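Local atomic coordinates of ethylbenzene dehydrogenase beta-subunit (Aromatoleum aromaticum, PDB entry 2IVF), a protein that serves as the iron-sulfur subunit of a multisubunit enzyme, holding three 4Fe-4S clusters and one 3Fe-4S cluster in ferredoxin-type cluster-binding domains, probably for electron transfer. Residues B[167-172]-B[181-186]; B[274-279]-B[311-316]; B[279-284]-B[290-295]. All coordinates share one frame; numbering follows the deposited sequence.

Contact 1: residues B[167-172]-B[181-186]; sequences AIYKRE and QERCKG. With F3S (Fe3-s4 cluster), chain R; HEM (protoporphyrin IX containing Fe), chain X.
A167 and C184 bring the two backbones closest, CA to CA 5.3 Å, where the entry to strand 168-170 runs past the loop that follows strand 177-179; no hydrogen bond joins 167-172 to 181-186. The methyl of A167 rests on the backbone of C184, CB to N 3.8 Å. R183 runs alongside the same alanine: with CG anti to its backbone N (chi1 -175°) and the chain bent at chi3, the aliphatic part follows A167 and NE comes 3.5 Å from A167 CA. A167 CA thus sits at the guanidinium edge, while NH2 continues toward the Y169 ring. The charged end of R183 is paired with D180, and Y169 OH is bonded to E65 of the alpha-subunit. On the cluster side, C184 SG binds iron FE1 of the 3Fe-4S cluster at 2.3 Å and accepts a hydrogen bond from G186 N at 3.4 Å. I168 turns away from the loop and sets CG1 3.7 Å from the cluster sulfur S3. K185 stretches from the same loop to the heme propionates, NZ donating to O2D at 2.8 Å and also to O1A. The N-H...S bond probably helps to tune the cluster, and the adjacent ligand and lysine, C184 and K185, link cluster and heme, consistent with electron transfer between them.

Contact 2: residues B[274-279]-B[311-316]; sequences PPMGAR and AVLHTE. With PO4 (phosphate ion), chain P.
The H314 imidazole carries M276 SD over one face, with a phosphate ion at the ND1 edge and a bridging water at the NE2 edge, both in the ring plane. This Met-aromatic contact packs the loop between strands 270-273 and 279-281 against helix 306-321. M276 SD stands 4.2 Å from the H314 ring centroid, 28° off the normal, and the two side chains slide past each other in opposite directions. M276 CG, which lies beside its own backbone N (chi1 -66°), reaches H314 NE2 at 3.7 Å, and the bend at chi3 turns CE away from the ring, so the sulfur faces it. L313, the residue before H314, turns to the buried side of the contact: CD1 meets M276 CG at 4.1 Å and P274 O at 3.7 Å, while L332 of helix 327-333 packs against the same leucine. The water donates to M276 O at 2.9 Å and is also bonded to H314 NE2, tying loop to helix where no direct hydrogen bond does. The phosphate, probably from the crystallisation liquor, is held together with R317 and R321 of the same helix; the modelled H314 ND1 to phosphate O2 distance is too short to be trusted. Within the helix, T315 OG1 donates to A311 O at 2.8 Å, reaching that oxygen from the face of the carbonyl plane opposite to T315 N.

Contact 3: residues B[279-284]-B[290-295]; sequences RGFGED and KTRIPL
R292 and F281 lie side by side and point the same way, their guanidinium and ring planes 73° apart, with R292 NH2 3.9 Å from F281 CE2 in an oblique approach. R292 NH2 is busy with a backbone oxygen: it donates to R279 O at 2.9 Å with an N-H...O angle of 158°. That oxygen lies close to the guanidinium plane, at its edge, whereas the donor stands tilted out of the plane of the R279 carbonyl. R292 reaches it by an uncommon route, with CG between its backbone N and carbonyl carbon (chi1 65°) and a further bend at chi3, which folds the chain back across G280; CB stays 3.9 Å from G280 CA. R292 NE bonds to A278 O and NH1 to P142 O, so one buried guanidinium holds three carbonyls and joins this corner to strand 141-149. The R279 side chain heads off from the 290-295 segment, and its charge is met by E430 of the alpha-subunit. R279 meets K290 through CA and CB, with CA 3.3 Å from K290 O in a C-H...O contact. The same oxygen accepts a hydrogen bond from G280 N at 2.9 Å, nearly straight and in plane. T291 faces R279 as an antiparallel non-hydrogen-bonded pair whose side chains diverge. T291 OG1 accepts a hydrogen bond from I293 N at 3.1 Å and is also bonded to M276 O. These features mark the base of a short antiparallel hairpin, with an ST turn at T291 as the chain turns a corner and heads for helix 295-302, next to the alpha-subunit.

In the fold
From the N terminus, contact 1 comes first: it closes a short loop through strand 177-179, inside the dicluster domain, and sits at the heme-facing end of the subunit. Contacts 2 and 3 both come later in the chain, on the opposite side of its centre, about 41 and 47 Å from contact 1 between centres. Contact 2 closes the longer loop, from 274-279 to helix 306-321, and contact 3, a tight hairpin, lies within it. R279 belongs to both, and their centres are about 13 Å apart. Contact 2 joins the end of strand 270-273, of the mixed sheet, to helix 306-321, and contact 3 closes the hairpin that leads to helix 295-302 beside the alpha-subunit.

Contact 1: residues B[167-172]-B[181-186]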
loop_
_atom_site.group_PDB
_atom_site.type_symbol
_atom_site.label_atom_id
_atom_site.label_comp_id
_atom_site.label_asym_id
_atom_site.label_seq_id
_atom_site.Cartn_x
_atom_site.Cartn_y
_atom_site.Cartn_z
ATOM N N ALA B 167 -23.066 31.348 7.518
ATOM C CA ALA B 167 -21.651 31.228 7.210
ATOM C C ALA B 167 -21.423 30.344 5.989
ATOM O O ALA B 167 -20.343 30.374 5.415
ATOM C CB ALA B 167 -20.860 30.664 8.387
ATOM N N ILE B 168 -22.397 29.523 5.615
ATOM C CA ILE B 168 -22.203 28.598 4.494
ATOM C C ILE B 168 -22.840 29.186 3.245
ATOM O O ILE B 168 -23.975 29.695 3.262
ATOM C CB ILE B 168 -22.804 27.221 4.777
ATOM C CG1 ILE B 168 -22.068 26.570 5.940
ATOM C CG2 ILE B 168 -22.802 26.296 3.498
ATOM C CD1 ILE B 168 -22.597 25.209 6.341
ATOM N N TYR B 169 -22.097 29.121 2.147
ATOM C CA TYR B 169 -22.613 29.607 0.889
ATOM C C TYR B 169 -22.210 28.714 -0.258
ATOM O O TYR B 169 -21.302 27.886 -0.131
ATOM C CB TYR B 169 -22.156 31.032 0.601
ATOM C CG TYR B 169 -20.670 31.195 0.475
ATOM C CD1 TYR B 169 -19.864 31.288 1.611
ATOM C CD2 TYR B 169 -20.054 31.264 -0.777
ATOM C CE1 TYR B 169 -18.511 31.454 1.508
ATOM C CE2 TYR B 169 -18.694 31.434 -0.884
ATOM C CZ TYR B 169 -17.922 31.527 0.253
ATOM O OH TYR B 169 -16.557 31.693 0.145
ATOM N N LYS B 170 -22.933 28.867 -1.362
ATOM C CA LYS B 170 -22.685 28.061 -2.552
ATOM C C LYS B 170 -22.293 29.045 -3.625
ATOM O O LYS B 170 -23.060 29.956 -3.933
ATOM C CB LYS B 170 -23.946 27.341 -2.978
ATOM C CG LYS B 170 -23.737 26.338 -4.107
ATOM C CD LYS B 170 -25.013 25.506 -4.317
ATOM C CE LYS B 170 -24.907 24.594 -5.581
ATOM N NZ LYS B 170 -23.859 23.536 -5.459
ATOM N N ARG B 171 -21.099 28.876 -4.152
ATOM C CA ARG B 171 -20.593 29.743 -5.194
ATOM C C ARG B 171 -21.487 29.650 -6.410
ATOM O O ARG B 171 -21.833 28.557 -6.850
ATOM C CB ARG B 171 -19.192 29.346 -5.539
ATOM C CG ARG B 171 -18.129 29.879 -4.591
ATOM C CD ARG B 171 -16.844 30.097 -5.346
ATOM N NE ARG B 171 -17.005 31.188 -6.315
ATOM C CZ ARG B 171 -16.533 32.421 -6.165
ATOM N NH1 ARG B 171 -15.873 32.774 -5.070
ATOM N NH2 ARG B 171 -16.753 33.329 -7.118
ATOM N N GLU B 172 -21.918 30.791 -6.928
ATOM C CA GLU B 172 -22.764 30.757 -8.105
ATOM C C GLU B 172 -21.969 30.429 -9.376
ATOM O O GLU B 172 -22.545 29.950 -10.338
ATOM C CB GLU B 172 -23.544 32.062 -8.283
ATOM C CG GLU B 172 -24.550 32.375 -7.153
ATOM C CD GLU B 172 -25.754 31.422 -7.127
ATOM O OE1 GLU B 172 -26.891 31.912 -7.400
ATOM O OE2 GLU B 172 -25.564 30.202 -6.846
ATOM N N GLN B 181 -14.866 30.857 7.010
ATOM C CA GLN B 181 -14.158 30.589 8.244
ATOM C C GLN B 181 -14.128 31.786 9.179
ATOM O O GLN B 181 -13.892 31.617 10.360
ATOM C CB GLN B 181 -12.742 30.116 7.941
ATOM C CG GLN B 181 -12.760 28.800 7.230
ATOM C CD GLN B 181 -13.418 27.726 8.075
ATOM O OE1 GLN B 181 -12.890 27.378 9.145
ATOM N NE2 GLN B 181 -14.575 27.196 7.617
ATOM N N GLU B 182 -14.363 32.987 8.661
ATOM C CA GLU B 182 -14.428 34.180 9.503
ATOM C C GLU B 182 -15.769 34.339 10.219
ATOM O O GLU B 182 -15.825 34.873 11.319
ATOM C CB GLU B 182 -14.194 35.450 8.673
ATOM C CG GLU B 182 -12.832 35.499 8.027
ATOM C CD GLU B 182 -12.536 36.808 7.280
ATOM O OE1 GLU B 182 -13.388 37.740 7.284
ATOM O OE2 GLU B 182 -11.413 36.900 6.704
ATOM N N ARG B 183 -16.853 33.945 9.571
ATOM C CA ARG B 183 -18.200 34.120 10.121
ATOM C C ARG B 183 -18.616 32.890 10.953
ATOM O O ARG B 183 -19.442 33.002 11.854
ATOM C CB ARG B 183 -19.160 34.353 8.952
ATOM C CG ARG B 183 -20.614 34.672 9.260
ATOM C CD ARG B 183 -21.331 35.329 8.006
ATOM N NE ARG B 183 -20.992 34.641 6.730
ATOM C CZ ARG B 183 -20.806 35.234 5.536
ATOM N NH1 ARG B 183 -20.894 36.560 5.408
ATOM N NH2 ARG B 183 -20.514 34.494 4.460
ATOM N N CYS B 184 -18.045 31.724 10.642
ATOM C CA CYS B 184 -18.392 30.471 11.327
ATOM C C CYS B 184 -18.133 30.587 12.830
ATOM O O CYS B 184 -17.079 31.053 13.256
ATOM C CB CYS B 184 -17.610 29.280 10.774
ATOM S SG CYS B 184 -18.073 27.702 11.560
ATOM N N LYS B 185 -19.134 30.177 13.611
ATOM C CA LYS B 185 -19.086 30.231 15.072
ATOM C C LYS B 185 -19.004 28.823 15.659
ATOM O O LYS B 185 -19.084 28.675 16.858
ATOM C CB LYS B 185 -20.340 30.900 15.576
ATOM C CG LYS B 185 -20.473 32.344 15.119
ATOM C CD LYS B 185 -21.750 32.908 15.631
ATOM C CE LYS B 185 -21.959 34.338 15.221
ATOM N NZ LYS B 185 -23.112 34.878 15.973
ATOM N N GLY B 186 -18.949 27.796 14.814
ATOM C CA GLY B 186 -18.871 26.416 15.278
ATOM C C GLY B 186 -20.176 25.902 15.901
ATOM O O GLY B 186 -20.163 25.020 16.769
HETATM FE FE1 F3S R . -20.318 27.208 11.465
HETATM FE FE3 F3S R . -22.879 27.587 10.871
HETATM FE FE4 F3S R . -21.976 25.180 10.881
HETATM S S1 F3S R . -21.677 28.615 12.465
HETATM S S2 F3S R . -20.275 25.167 12.347
HETATM S S3 F3S R . -21.307 26.835 9.577
HETATM S S4 F3S R . -23.958 25.802 11.653
HETATM C CHA HEM X . -27.365 33.717 19.109
HETATM C CHB HEM X . -28.127 36.036 23.283
HETATM C CHC HEM X . -32.922 35.409 22.955
HETATM C CHD HEM X . -32.124 32.944 18.862
HETATM C C1A HEM X . -27.183 34.414 20.267
HETATM C C2A HEM X . -25.917 34.881 20.754
HETATM C C3A HEM X . -26.129 35.533 21.908
HETATM C C4A HEM X . -27.535 35.479 22.180
HETATM C CMA HEM X . -25.079 36.208 22.810
HETATM C CAA HEM X . -24.583 34.653 20.015
HETATM C CBA HEM X . -24.084 33.243 20.256
HETATM C CGA HEM X . -22.781 33.099 19.530
HETATM O O1A HEM X . -22.311 34.070 18.875
HETATM O O2A HEM X . -22.204 32.000 19.611
HETATM C C1B HEM X . -29.464 36.032 23.588
HETATM C C2B HEM X . -30.050 36.550 24.802
HETATM C C3B HEM X . -31.374 36.383 24.715
HETATM C C4B HEM X . -31.672 35.761 23.444
HETATM C CMB HEM X . -29.235 37.148 25.969
HETATM C CAB HEM X . -32.423 36.751 25.770
HETATM C CBB HEM X . -33.629 37.201 25.439
HETATM C C1C HEM X . -33.118 34.634 21.841
HETATM C C2C HEM X . -34.352 33.970 21.475
HETATM C C3C HEM X . -34.094 33.282 20.337
HETATM C C4C HEM X . -32.703 33.478 19.994
HETATM C CMC HEM X . -35.691 34.092 22.243
HETATM C CAC HEM X . -35.033 32.416 19.475
HETATM C CBC HEM X . -36.318 32.736 19.324
HETATM C C1D HEM X . -30.808 32.958 18.540
HETATM C C2D HEM X . -30.295 32.371 17.327
HETATM C C3D HEM X . -28.789 32.619 17.407
HETATM C C4D HEM X . -28.577 33.305 18.657
HETATM C CMD HEM X . -31.125 31.678 16.209
HETATM C CAD HEM X . -27.681 32.246 16.421
HETATM C CBD HEM X . -27.372 33.460 15.559
HETATM C CGD HEM X . -25.922 33.544 15.209
HETATM O O1D HEM X . -25.614 34.258 14.223
HETATM O O2D HEM X . -25.093 32.925 15.913
HETATM N NA HEM X . -28.159 34.794 21.157
HETATM N NB HEM X . -30.480 35.577 22.782
HETATM N NC HEM X . -32.122 34.312 20.925
HETATM N ND HEM X . -29.776 33.494 19.305
HETATM FE FE HEM X . -30.134 34.577 21.029
#

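Contact 2: residues B[274-279]-B[311-316]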
loop_
_atom_site.group_PDB
_atom_site.type_symbol
_atom_site.label_atom_id
_atom_site.label_comp_id
_atom_site.label_asym_id
_atom_site.label_seq_id
_atom_site.Cartn_x
_atom_site.Cartn_y
_atom_site.Cartn_z
ATOM N N PRO B 274 -21.762 2.349 -10.844
ATOM C CA PRO B 274 -21.852 1.272 -9.878
ATOM C C PRO B 274 -21.020 0.071 -10.330
ATOM O O PRO B 274 -20.794 -0.135 -11.544
ATOM C CB PRO B 274 -23.357 0.956 -9.855
ATOM C CG PRO B 274 -23.858 1.299 -11.192
ATOM C CD PRO B 274 -23.038 2.526 -11.579
ATOM N N PRO B 275 -20.624 -0.762 -9.356
ATOM C CA PRO B 275 -19.791 -1.887 -9.622
ATOM C C PRO B 275 -20.545 -3.040 -10.224
ATOM O O PRO B 275 -21.609 -3.426 -9.726
ATOM C CB PRO B 275 -19.253 -2.263 -8.235
ATOM C CG PRO B 275 -20.311 -1.915 -7.305
ATOM C CD PRO B 275 -20.995 -0.682 -7.929
ATOM N N MET B 276 -19.973 -3.607 -11.263
ATOM C CA MET B 276 -20.494 -4.823 -11.909
ATOM C C MET B 276 -20.337 -6.029 -10.980
ATOM O O MET B 276 -21.263 -6.841 -10.853
ATOM C CB MET B 276 -19.758 -5.063 -13.229
ATOM C CG MET B 276 -20.024 -3.997 -14.299
ATOM S SD MET B 276 -19.001 -4.223 -15.762
ATOM C CE MET B 276 -17.353 -3.810 -15.161
ATOM N N GLY B 277 -19.184 -6.114 -10.307
ATOM C CA GLY B 277 -18.881 -7.212 -9.387
ATOM C C GLY B 277 -18.591 -8.513 -10.096
ATOM O O GLY B 277 -18.733 -8.621 -11.311
ATOM N N ALA B 278 -18.093 -9.473 -9.336
ATOM C CA ALA B 278 -17.757 -10.775 -9.838
ATOM C C ALA B 278 -18.935 -11.725 -9.834
ATOM O O ALA B 278 -19.786 -11.686 -8.939
ATOM C CB ALA B 278 -16.564 -11.361 -9.011
ATOM N N ARG B 279 -18.977 -12.601 -10.836
ATOM C CA ARG B 279 -20.011 -13.587 -10.960
ATOM C C ARG B 279 -20.011 -14.409 -9.693
ATOM O O ARG B 279 -18.939 -14.744 -9.166
ATOM C CB ARG B 279 -19.729 -14.491 -12.134
ATOM C CG ARG B 279 -19.995 -13.774 -13.506
ATOM C CD ARG B 279 -19.318 -14.508 -14.636
ATOM N NE ARG B 279 -19.867 -15.832 -14.789
ATOM C CZ ARG B 279 -19.335 -16.771 -15.556
ATOM N NH1 ARG B 279 -18.295 -16.500 -16.309
ATOM N NH2 ARG B 279 -19.879 -17.949 -15.615
ATOM N N ALA B 311 -26.884 -3.093 -16.834
ATOM C CA ALA B 311 -27.194 -3.693 -18.112
ATOM C C ALA B 311 -26.467 -2.958 -19.277
ATOM O O ALA B 311 -25.992 -3.596 -20.214
ATOM C CB ALA B 311 -28.687 -3.735 -18.320
ATOM N N VAL B 312 -26.409 -1.629 -19.175
ATOM C CA VAL B 312 -25.734 -0.761 -20.153
ATOM C C VAL B 312 -24.231 -1.088 -20.102
ATOM O O VAL B 312 -23.594 -1.236 -21.139
ATOM C CB VAL B 312 -26.000 0.708 -19.837
ATOM C CG1 VAL B 312 -25.114 1.679 -20.717
ATOM C CG2 VAL B 312 -27.473 1.028 -20.011
ATOM N N LEU B 313 -23.657 -1.164 -18.906
ATOM C CA LEU B 313 -22.241 -1.465 -18.778
ATOM C C LEU B 313 -21.917 -2.796 -19.440
ATOM O O LEU B 313 -20.929 -2.907 -20.158
ATOM C CB LEU B 313 -21.797 -1.515 -17.334
ATOM C CG LEU B 313 -21.793 -0.166 -16.591
ATOM C CD1 LEU B 313 -21.607 -0.349 -15.124
ATOM C CD2 LEU B 313 -20.689 0.744 -17.160
ATOM N N HIS B 314 -22.743 -3.796 -19.188
ATOM C CA HIS B 314 -22.475 -5.109 -19.754
ATOM C C HIS B 314 -22.671 -5.088 -21.239
ATOM O O HIS B 314 -21.878 -5.684 -21.954
ATOM C CB HIS B 314 -23.282 -6.170 -19.033
ATOM C CG HIS B 314 -22.772 -6.444 -17.650
ATOM N ND1 HIS B 314 -21.561 -7.078 -17.411
ATOM C CD2 HIS B 314 -23.260 -6.105 -16.433
ATOM C CE1 HIS B 314 -21.354 -7.152 -16.109
ATOM N NE2 HIS B 314 -22.363 -6.556 -15.491
ATOM N N THR B 315 -23.689 -4.364 -21.735
ATOM C CA THR B 315 -23.943 -4.330 -23.160
ATOM C C THR B 315 -22.769 -3.647 -23.866
ATOM O O THR B 315 -22.239 -4.133 -24.882
ATOM C CB THR B 315 -25.247 -3.604 -23.469
ATOM O OG1 THR B 315 -26.290 -4.378 -22.895
ATOM C CG2 THR B 315 -25.521 -3.518 -24.960
ATOM N N GLU B 316 -22.361 -2.522 -23.320
ATOM C CA GLU B 316 -21.339 -1.704 -23.969
ATOM C C GLU B 316 -20.018 -2.433 -23.946
ATOM O O GLU B 316 -19.249 -2.388 -24.916
ATOM C CB GLU B 316 -21.245 -0.354 -23.302
ATOM C CG GLU B 316 -22.430 0.568 -23.662
ATOM C CD GLU B 316 -22.699 0.649 -25.150
ATOM O OE1 GLU B 316 -21.750 0.749 -25.930
ATOM O OE2 GLU B 316 -23.880 0.619 -25.554
HETATM P P PO4 P . -20.197 -8.540 -20.249
HETATM O O1 PO4 P . -20.309 -7.618 -21.460
HETATM O O2 PO4 P . -19.857 -7.672 -19.030
HETATM O O3 PO4 P . -21.502 -9.287 -20.008
HETATM O O4 PO4 P . -19.083 -9.536 -20.495
HETATM O O HOH W 1 -23.085 -6.847 -13.062
#

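Contact 3: residues B[279-284]-B[290-295]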
loop_
_atom_site.group_PDB
_atom_site.type_symbol
_atom_site.label_atom_id
_atom_site.label_comp_id
_atom_site.label_asym_id
_atom_site.label_seq_id
_atom_site.Cartn_x
_atom_site.Cartn_y
_atom_site.Cartn_z
ATOM N N ARG B 279 -18.977 -12.601 -10.836
ATOM C CA ARG B 279 -20.011 -13.587 -10.960
ATOM C C ARG B 279 -20.011 -14.409 -9.693
ATOM O O ARG B 279 -18.939 -14.744 -9.166
ATOM C CB ARG B 279 -19.729 -14.491 -12.134
ATOM C CG ARG B 279 -19.995 -13.774 -13.506
ATOM C CD ARG B 279 -19.318 -14.508 -14.636
ATOM N NE ARG B 279 -19.867 -15.832 -14.789
ATOM C CZ ARG B 279 -19.335 -16.771 -15.556
ATOM N NH1 ARG B 279 -18.295 -16.500 -16.309
ATOM N NH2 ARG B 279 -19.879 -17.949 -15.615
ATOM N N GLY B 280 -21.206 -14.739 -9.226
ATOM C CA GLY B 280 -21.365 -15.542 -8.024
ATOM C C GLY B 280 -21.590 -17.007 -8.327
ATOM O O GLY B 280 -21.819 -17.442 -9.477
ATOM N N PHE B 281 -21.589 -17.767 -7.249
ATOM C CA PHE B 281 -21.888 -19.176 -7.301
ATOM C C PHE B 281 -23.314 -19.397 -6.874
ATOM O O PHE B 281 -23.793 -18.689 -5.995
ATOM C CB PHE B 281 -20.938 -19.885 -6.352
ATOM C CG PHE B 281 -19.546 -19.717 -6.750
ATOM C CD1 PHE B 281 -18.990 -20.557 -7.696
ATOM C CD2 PHE B 281 -18.790 -18.706 -6.207
ATOM C CE1 PHE B 281 -17.671 -20.347 -8.092
ATOM C CE2 PHE B 281 -17.482 -18.501 -6.587
ATOM C CZ PHE B 281 -16.920 -19.331 -7.506
ATOM N N GLY B 282 -23.979 -20.376 -7.487
ATOM C CA GLY B 282 -25.355 -20.687 -7.164
ATOM C C GLY B 282 -25.490 -21.540 -5.930
ATOM O O GLY B 282 -24.476 -21.994 -5.328
ATOM N N GLU B 283 -26.740 -21.864 -5.623
ATOM C CA GLU B 283 -27.072 -22.735 -4.471
ATOM C C GLU B 283 -26.467 -24.114 -4.645
ATOM O O GLU B 283 -26.190 -24.826 -3.639
ATOM C CB GLU B 283 -28.588 -22.865 -4.317
ATOM C CG GLU B 283 -29.226 -21.559 -3.911
ATOM C CD GLU B 283 -30.719 -21.692 -3.805
ATOM O OE1 GLU B 283 -31.300 -22.582 -4.492
ATOM O OE2 GLU B 283 -31.284 -20.903 -3.013
ATOM N N ASP B 284 -26.249 -24.490 -5.910
ATOM C CA ASP B 284 -25.610 -25.760 -6.211
ATOM C C ASP B 284 -24.111 -25.763 -6.175
ATOM O O ASP B 284 -23.494 -26.783 -6.400
ATOM C CB ASP B 284 -26.089 -26.301 -7.554
ATOM C CG ASP B 284 -25.708 -25.427 -8.721
ATOM O OD1 ASP B 284 -25.058 -24.375 -8.550
ATOM O OD2 ASP B 284 -26.086 -25.822 -9.831
ATOM N N LYS B 290 -24.416 -14.453 -13.206
ATOM C CA LYS B 290 -24.887 -13.228 -12.560
ATOM C C LYS B 290 -23.911 -12.751 -11.506
ATOM O O LYS B 290 -23.310 -13.567 -10.781
ATOM C CB LYS B 290 -26.236 -13.511 -11.897
ATOM C CG LYS B 290 -27.389 -13.653 -12.892
ATOM C CD LYS B 290 -28.492 -14.564 -12.367
ATOM C CE LYS B 290 -29.226 -15.354 -13.504
ATOM N NZ LYS B 290 -28.911 -16.856 -13.737
ATOM N N THR B 291 -23.760 -11.436 -11.393
ATOM C CA THR B 291 -23.013 -10.849 -10.288
ATOM C C THR B 291 -23.511 -11.369 -8.921
ATOM O O THR B 291 -24.698 -11.667 -8.744
ATOM C CB THR B 291 -23.023 -9.300 -10.267
ATOM O OG1 THR B 291 -22.190 -8.844 -9.188
ATOM C CG2 THR B 291 -24.462 -8.712 -10.033
ATOM N N ARG B 292 -22.599 -11.485 -7.970
ATOM C CA ARG B 292 -22.956 -11.770 -6.582
ATOM C C ARG B 292 -23.434 -10.526 -5.810
ATOM O O ARG B 292 -23.969 -10.653 -4.702
ATOM C CB ARG B 292 -21.772 -12.333 -5.858
ATOM C CG ARG B 292 -20.698 -11.248 -5.801
ATOM C CD ARG B 292 -19.454 -11.697 -5.484
ATOM N NE ARG B 292 -18.909 -12.726 -6.322
ATOM C CZ ARG B 292 -18.097 -13.649 -5.832
ATOM N NH1 ARG B 292 -17.741 -13.604 -4.555
ATOM N NH2 ARG B 292 -17.598 -14.577 -6.615
ATOM N N ILE B 293 -23.225 -9.328 -6.343
ATOM C CA ILE B 293 -23.589 -8.127 -5.568
ATOM C C ILE B 293 -25.109 -8.006 -5.646
ATOM O O ILE B 293 -25.686 -7.956 -6.745
ATOM C CB ILE B 293 -22.975 -6.814 -6.074
ATOM C CG1 ILE B 293 -21.447 -6.900 -6.133
ATOM C CG2 ILE B 293 -23.473 -5.645 -5.175
ATOM C CD1 ILE B 293 -20.819 -5.719 -6.744
ATOM N N PRO B 294 -25.767 -8.018 -4.488
ATOM C CA PRO B 294 -27.203 -7.930 -4.510
ATOM C C PRO B 294 -27.674 -6.593 -5.031
ATOM O O PRO B 294 -27.177 -5.521 -4.637
ATOM C CB PRO B 294 -27.595 -8.138 -3.051
ATOM C CG PRO B 294 -26.386 -8.806 -2.429
ATOM C CD PRO B 294 -25.248 -8.172 -3.115
ATOM N N LEU B 295 -28.607 -6.641 -5.951
ATOM C CA LEU B 295 -29.031 -5.402 -6.588
ATOM C C LEU B 295 -29.629 -4.437 -5.543
ATOM O O LEU B 295 -29.428 -3.224 -5.622
ATOM C CB LEU B 295 -30.040 -5.705 -7.689
ATOM C CG LEU B 295 -30.737 -4.569 -8.433
ATOM C CD1 LEU B 295 -29.725 -3.614 -9.090
ATOM C CD2 LEU B 295 -31.791 -5.152 -9.433
#